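Local coordinates for putative membrane anchored protein (Corynebacterium diphtheriae, PDB 3LSO), which is of unknown function but is probably displayed on the bacterial cell surface, held to the membrane by a transmembrane segment, at residues B[254-257]-B[258-262]; B[355-358]-B[359-363]. All coordinates share one frame; numbering follows the deposited sequence.

Overall arrangement
Going from the N terminus, the chain first builds the domain carrying the C32–C176 disulfide, then enters the five-stranded sheet bounded by strands 203-204 and 234-241. Contact 1 closes the loop between strand 247-253 and strand 258-267 of that region. Contact 2 follows later, in the short link between strand 349-357, an outer strand of a four-stranded antiparallel sheet, and strand 361-366 of the neighbouring mixed sheet. The two are in series, neither enclosing nor crossing the other, with centres about 37 Å apart and no touch between them. Contact 1 also meets the later region through S257 and S259, which hydrogen-bond to I426 and E452.

Contact 1: B[254-257]-B[258-262]; sequences FDTS and GSKTI
In the loop that joins strand 247-253 to strand 258-267, the K260 side chain reaches back from the strand to meet F254 and T256. The lysine runs along the phenylalanine ring in the opposite direction to the F254 side chain. CG of K260 comes obliquely to the ring, 3.6 Å from CE2 of F254, and CD of K260 lies 3.8 Å from CD2 of F254. A bend at chi2 (-82°) turns the lysine chain back toward the loop, where it crosses T256 at about a right angle and NZ donates a hydrogen bond of 3.2 Å to T256 OG1. The ammonium group also has a weak link, 3.4 Å from NZ, to a water that accepts from D255 N at 3.2 Å. This water sits in the plane of the F254 ring, at its edge. At another part of the edge, CD1 of I262 comes to 4.3 Å from F254 CZ. F254 and I262 are buried, and both continue onto V231 and strands 208-214 and 278-285, so the apolar half of the contact belongs to the interior of this all-beta region. G258, where the strand begins, has phi 150° and psi 169°, a conformation suited to glycine. Just before it, S257 points away from segment 258-262, and its OG is hydrogen-bonded to I426 N of strand 425-435.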
ATOM      1  N   PHE B 254       1.188  19.594 -16.648  1.00 29.20           N
ATOM      2  CA  PHE B 254      -0.251  19.504 -16.830  1.00 28.96           C
ATOM      3  C   PHE B 254      -0.836  20.734 -17.512  1.00 29.39           C
ATOM      4  O   PHE B 254      -0.312  21.839 -17.394  1.00 29.30           O
ATOM      5  CB  PHE B 254      -0.943  19.268 -15.501  1.00 28.71           C
ATOM      6  CG  PHE B 254      -0.640  17.934 -14.897  1.00 28.28           C
ATOM      7  CD1 PHE B 254       0.250  17.827 -13.833  1.00 27.86           C
ATOM      8  CD2 PHE B 254      -1.242  16.778 -15.385  1.00 28.54           C
ATOM      9  CE1 PHE B 254       0.538  16.601 -13.264  1.00 26.58           C
ATOM     10  CE2 PHE B 254      -0.953  15.535 -14.817  1.00 28.25           C
ATOM     11  CZ  PHE B 254      -0.067  15.451 -13.759  1.00 27.36           C
ATOM     12  N   ASP B 255      -1.942  20.536 -18.218  1.00 29.74           N
ATOM     13  CA  ASP B 255      -2.605  21.634 -18.908  1.00 29.65           C
ATOM     14  C   ASP B 255      -3.768  22.188 -18.112  1.00 29.22           C
ATOM     15  O   ASP B 255      -3.985  23.384 -18.113  1.00 29.55           O
ATOM     16  CB  ASP B 255      -3.133  21.144 -20.241  1.00 30.48           C
ATOM     17  CG  ASP B 255      -2.034  20.877 -21.238  1.00 31.28           C
ATOM     18  OD1 ASP B 255      -1.247  21.823 -21.467  1.00 31.34           O
ATOM     19  OD2 ASP B 255      -1.984  19.740 -21.787  1.00 31.45           O
ATOM     20  N   THR B 256      -4.505  21.308 -17.434  1.00 28.56           N
ATOM     21  CA  THR B 256      -5.758  21.640 -16.750  1.00 27.43           C
ATOM     22  C   THR B 256      -5.756  21.024 -15.355  1.00 27.04           C
ATOM     23  O   THR B 256      -5.164  19.965 -15.153  1.00 27.05           O
ATOM     24  CB  THR B 256      -6.977  21.038 -17.517  1.00 27.58           C
ATOM     25  OG1 THR B 256      -6.796  19.628 -17.679  1.00 26.60           O
ATOM     26  CG2 THR B 256      -7.154  21.678 -18.905  1.00 27.38           C
ATOM     27  N   SER B 257      -6.423  21.656 -14.397  1.00 26.13           N
ATOM     28  CA  SER B 257      -6.550  21.057 -13.070  1.00 25.61           C
ATOM     29  C   SER B 257      -7.513  19.850 -13.072  1.00 25.82           C
ATOM     30  O   SER B 257      -8.300  19.669 -14.011  1.00 25.62           O
ATOM     31  CB  SER B 257      -6.912  22.105 -11.995  1.00 25.42           C
ATOM     32  OG  SER B 257      -8.241  22.568 -12.085  1.00 23.87           O
ATOM     33  N   GLY B 258      -7.413  19.030 -12.021  1.00 25.77           N
ATOM     34  CA  GLY B 258      -8.211  17.811 -11.828  1.00 26.12           C
ATOM     35  C   GLY B 258      -7.476  16.733 -11.022  1.00 26.44           C
ATOM     36  O   GLY B 258      -6.282  16.855 -10.767  1.00 26.78           O
ATOM     37  N   SER B 259      -8.184  15.683 -10.599  1.00 26.42           N
ATOM     38  CA  SER B 259      -7.522  14.478 -10.111  1.00 25.84           C
ATOM     39  C   SER B 259      -6.965  13.792 -11.321  1.00 25.89           C
ATOM     40  O   SER B 259      -7.713  13.346 -12.187  1.00 26.54           O
ATOM     41  CB  SER B 259      -8.484  13.542  -9.409  1.00 25.22           C
ATOM     42  OG  SER B 259      -8.903  14.113  -8.194  1.00 26.16           O
ATOM     43  N   LYS B 260      -5.648  13.732 -11.392  1.00 25.60           N
ATOM     44  CA  LYS B 260      -4.980  13.077 -12.485  1.00 25.95           C
ATOM     45  C   LYS B 260      -4.566  11.674 -12.064  1.00 26.62           C
ATOM     46  O   LYS B 260      -4.088  11.471 -10.949  1.00 27.41           O
ATOM     47  CB  LYS B 260      -3.789  13.916 -12.909  1.00 25.59           C
ATOM     48  CG  LYS B 260      -4.189  15.373 -13.184  1.00 26.17           C
ATOM     49  CD  LYS B 260      -4.766  15.550 -14.579  1.00 25.39           C
ATOM     50  CE  LYS B 260      -5.282  16.940 -14.781  1.00 25.59           C
ATOM     51  NZ  LYS B 260      -6.124  17.032 -16.015  1.00 26.98           N
ATOM     52  N   THR B 261      -4.795  10.696 -12.937  1.00 27.23           N
ATOM     53  CA  THR B 261      -4.476   9.302 -12.652  1.00 27.36           C
ATOM     54  C   THR B 261      -3.182   8.954 -13.359  1.00 27.51           C
ATOM     55  O   THR B 261      -3.096   9.003 -14.582  1.00 27.90           O
ATOM     56  CB  THR B 261      -5.580   8.381 -13.151  1.00 27.05           C
ATOM     57  OG1 THR B 261      -6.772   8.605 -12.388  1.00 29.53           O
ATOM     58  CG2 THR B 261      -5.196   6.982 -12.939  1.00 27.91           C
ATOM     59  N   ILE B 262      -2.163   8.637 -12.578  1.00 27.63           N
ATOM     60  CA  ILE B 262      -0.888   8.252 -13.133  1.00 27.41           C
ATOM     61  C   ILE B 262      -0.792   6.746 -13.052  1.00 28.49           C
ATOM     62  O   ILE B 262      -1.096   6.137 -12.007  1.00 28.19           O
ATOM     63  CB  ILE B 262       0.279   8.891 -12.368  1.00 27.24           C
ATOM     64  CG1 ILE B 262       0.037  10.393 -12.159  1.00 27.01           C
ATOM     65  CG2 ILE B 262       1.600   8.649 -13.082  1.00 25.28           C
ATOM     66  CD1 ILE B 262      -0.168  11.191 -13.458  1.00 26.97           C
TER
HETATM   67  O   HOH W   1      -3.619  17.833 -18.221  1.00 16.22           O

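Contact 2: B[355-358]-B[359-363]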
ATOM      1  N   GLY B 355     -22.073  37.510   3.692  1.00 16.13           N
ATOM      2  CA  GLY B 355     -20.752  37.637   4.283  1.00 16.31           C
ATOM      3  C   GLY B 355     -20.821  38.233   5.668  1.00 17.41           C
ATOM      4  O   GLY B 355     -21.493  39.244   5.891  1.00 17.70           O
ATOM      5  N   LYS B 356     -20.116  37.606   6.610  1.00 18.53           N
ATOM      6  CA  LYS B 356     -20.067  38.066   8.000  1.00 19.04           C
ATOM      7  C   LYS B 356     -18.950  37.397   8.773  1.00 19.35           C
ATOM      8  O   LYS B 356     -18.481  36.315   8.363  1.00 19.88           O
ATOM      9  CB  LYS B 356     -21.396  37.797   8.696  1.00 19.49           C
ATOM     10  CG  LYS B 356     -21.728  36.347   8.924  1.00 20.81           C
ATOM     11  CD  LYS B 356     -23.137  36.232   9.416  1.00 25.72           C
ATOM     12  CE  LYS B 356     -24.138  36.736   8.338  1.00 30.39           C
ATOM     13  NZ  LYS B 356     -25.604  36.421   8.645  1.00 30.93           N
ATOM     14  N   THR B 357     -18.552  38.019   9.897  1.00 18.99           N
ATOM     15  CA  THR B 357     -17.495  37.498  10.783  1.00 18.38           C
ATOM     16  C   THR B 357     -18.032  37.083  12.164  1.00 18.13           C
ATOM     17  O   THR B 357     -19.142  37.464  12.504  1.00 18.72           O
ATOM     18  CB  THR B 357     -16.386  38.546  11.012  1.00 18.59           C
ATOM     19  OG1 THR B 357     -16.951  39.790  11.441  1.00 17.83           O
ATOM     20  CG2 THR B 357     -15.590  38.781   9.778  1.00 18.96           C
ATOM     21  N   ASN B 358     -17.231  36.318  12.928  1.00 17.69           N
ATOM     22  CA  ASN B 358     -17.395  35.992  14.371  1.00 16.63           C
ATOM     23  C   ASN B 358     -17.485  37.160  15.288  1.00 16.12           C
ATOM     24  O   ASN B 358     -17.005  37.055  16.445  1.00 15.87           O
ATOM     25  CB  ASN B 358     -16.037  35.691  14.960  1.00 18.04           C
ATOM     26  CG  ASN B 358     -15.451  34.491  14.519  1.00 17.57           C
ATOM     27  OD1 ASN B 358     -15.576  33.478  15.155  1.00 16.84           O
ATOM     28  ND2 ASN B 358     -14.647  34.609  13.511  1.00 19.80           N
ATOM     29  N   TYR B 359     -17.841  38.324  14.800  1.00 14.60           N
ATOM     30  CA  TYR B 359     -17.644  39.489  15.644  1.00 13.39           C
ATOM     31  C   TYR B 359     -18.076  40.628  14.798  1.00 13.53           C
ATOM     32  O   TYR B 359     -17.920  40.558  13.572  1.00 13.80           O
ATOM     33  CB  TYR B 359     -16.171  39.633  16.074  1.00 12.18           C
ATOM     34  CG  TYR B 359     -15.119  39.610  14.974  1.00 10.42           C
ATOM     35  CD1 TYR B 359     -14.829  40.740  14.221  1.00  9.32           C
ATOM     36  CD2 TYR B 359     -14.371  38.471  14.720  1.00 10.38           C
ATOM     37  CE1 TYR B 359     -13.850  40.716  13.220  1.00  8.87           C
ATOM     38  CE2 TYR B 359     -13.365  38.451  13.738  1.00  9.33           C
ATOM     39  CZ  TYR B 359     -13.113  39.567  12.982  1.00  9.12           C
ATOM     40  OH  TYR B 359     -12.141  39.540  11.972  1.00  9.90           O
ATOM     41  N   SER B 360     -18.625  41.663  15.425  1.00 13.03           N
ATOM     42  CA  SER B 360     -19.166  42.769  14.656  1.00 12.72           C
ATOM     43  C   SER B 360     -18.034  43.389  13.855  1.00 12.47           C
ATOM     44  O   SER B 360     -16.879  43.463  14.310  1.00 12.94           O
ATOM     45  CB  SER B 360     -19.907  43.784  15.526  1.00 12.09           C
ATOM     46  OG  SER B 360     -19.105  44.164  16.604  1.00 13.26           O
ATOM     47  N   SER B 361     -18.345  43.755  12.622  1.00 11.91           N
ATOM     48  CA  SER B 361     -17.296  44.174  11.703  1.00 12.32           C
ATOM     49  C   SER B 361     -17.879  45.036  10.645  1.00 12.01           C
ATOM     50  O   SER B 361     -19.093  45.036  10.448  1.00 12.55           O
ATOM     51  CB  SER B 361     -16.577  42.986  11.068  1.00 11.41           C
ATOM     52  OG  SER B 361     -17.514  42.082  10.581  1.00 11.59           O
ATOM     53  N   LYS B 362     -17.020  45.801  10.004  1.00 11.81           N
ATOM     54  CA  LYS B 362     -17.468  46.662   8.952  1.00 12.46           C
ATOM     55  C   LYS B 362     -16.929  46.156   7.638  1.00 12.65           C
ATOM     56  O   LYS B 362     -15.802  45.700   7.567  1.00 13.37           O
ATOM     57  CB  LYS B 362     -17.149  48.116   9.287  1.00 12.53           C
ATOM     58  CG  LYS B 362     -18.290  48.732  10.193  1.00 13.26           C
ATOM     59  CD  LYS B 362     -17.880  49.986  10.967  1.00 18.05           C
ATOM     60  CE  LYS B 362     -19.084  50.892  11.349  1.00 21.85           C
ATOM     61  NZ  LYS B 362     -20.029  50.249  12.329  1.00 23.73           N
ATOM     62  N   LEU B 363     -17.768  46.129   6.619  1.00 12.84           N
ATOM     63  CA  LEU B 363     -17.322  45.648   5.331  1.00 13.73           C
ATOM     64  C   LEU B 363     -16.651  46.780   4.622  1.00 13.77           C
ATOM     65  O   LEU B 363     -17.316  47.563   3.967  1.00 14.91           O
ATOM     66  CB  LEU B 363     -18.494  45.182   4.472  1.00 14.15           C
ATOM     67  CG  LEU B 363     -18.176  44.298   3.265  1.00 15.75           C
ATOM     68  CD1 LEU B 363     -19.481  43.682   2.812  1.00 18.05           C
ATOM     69  CD2 LEU B 363     -17.461  45.019   2.115  1.00 15.90           C
TER
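T357 OG1 donates a hydrogen bond to the carbonyl O of Y359, modelled very short at 2.5 Å, and may accept another from S361 OG, also at 2.5 Å from OG1. At this resolution neither length should be pressed, and the second bond is not settled, because Y359 O is a weaker alternative acceptor for the serine proton. The threonine torsion (chi1 52°) puts OG1 between its own backbone N and carbonyl carbon, turned toward the Y359 carbonyl. A weak backbone bond of 2.8 Å from Y359 N to T357 O draws the chain together across N358. Outward from these bonds, the same threonine lies over one face of the Y359 ring: CB stands 3.9 Å from the ring centroid and only 7° off its normal, a CH-pi contact, while OG1 is displaced toward the rim. The N358 side chain crosses that of Y359 at a slant, CB making the nearest approach to the ring at 3.2 Å from CD2 of Y359, with the amide and ring planes only 9° apart. The turn carries the chain from strand 349-357 to strand 361-366, in a different sheet; T357 and Y359 also touch I340, and T357 and S361 touch F396. The bond to Y359 O and the ring beneath CB would both favour this rotamer of T357, though the hydroxyl network is uncertain and crystal packing touches the same residues.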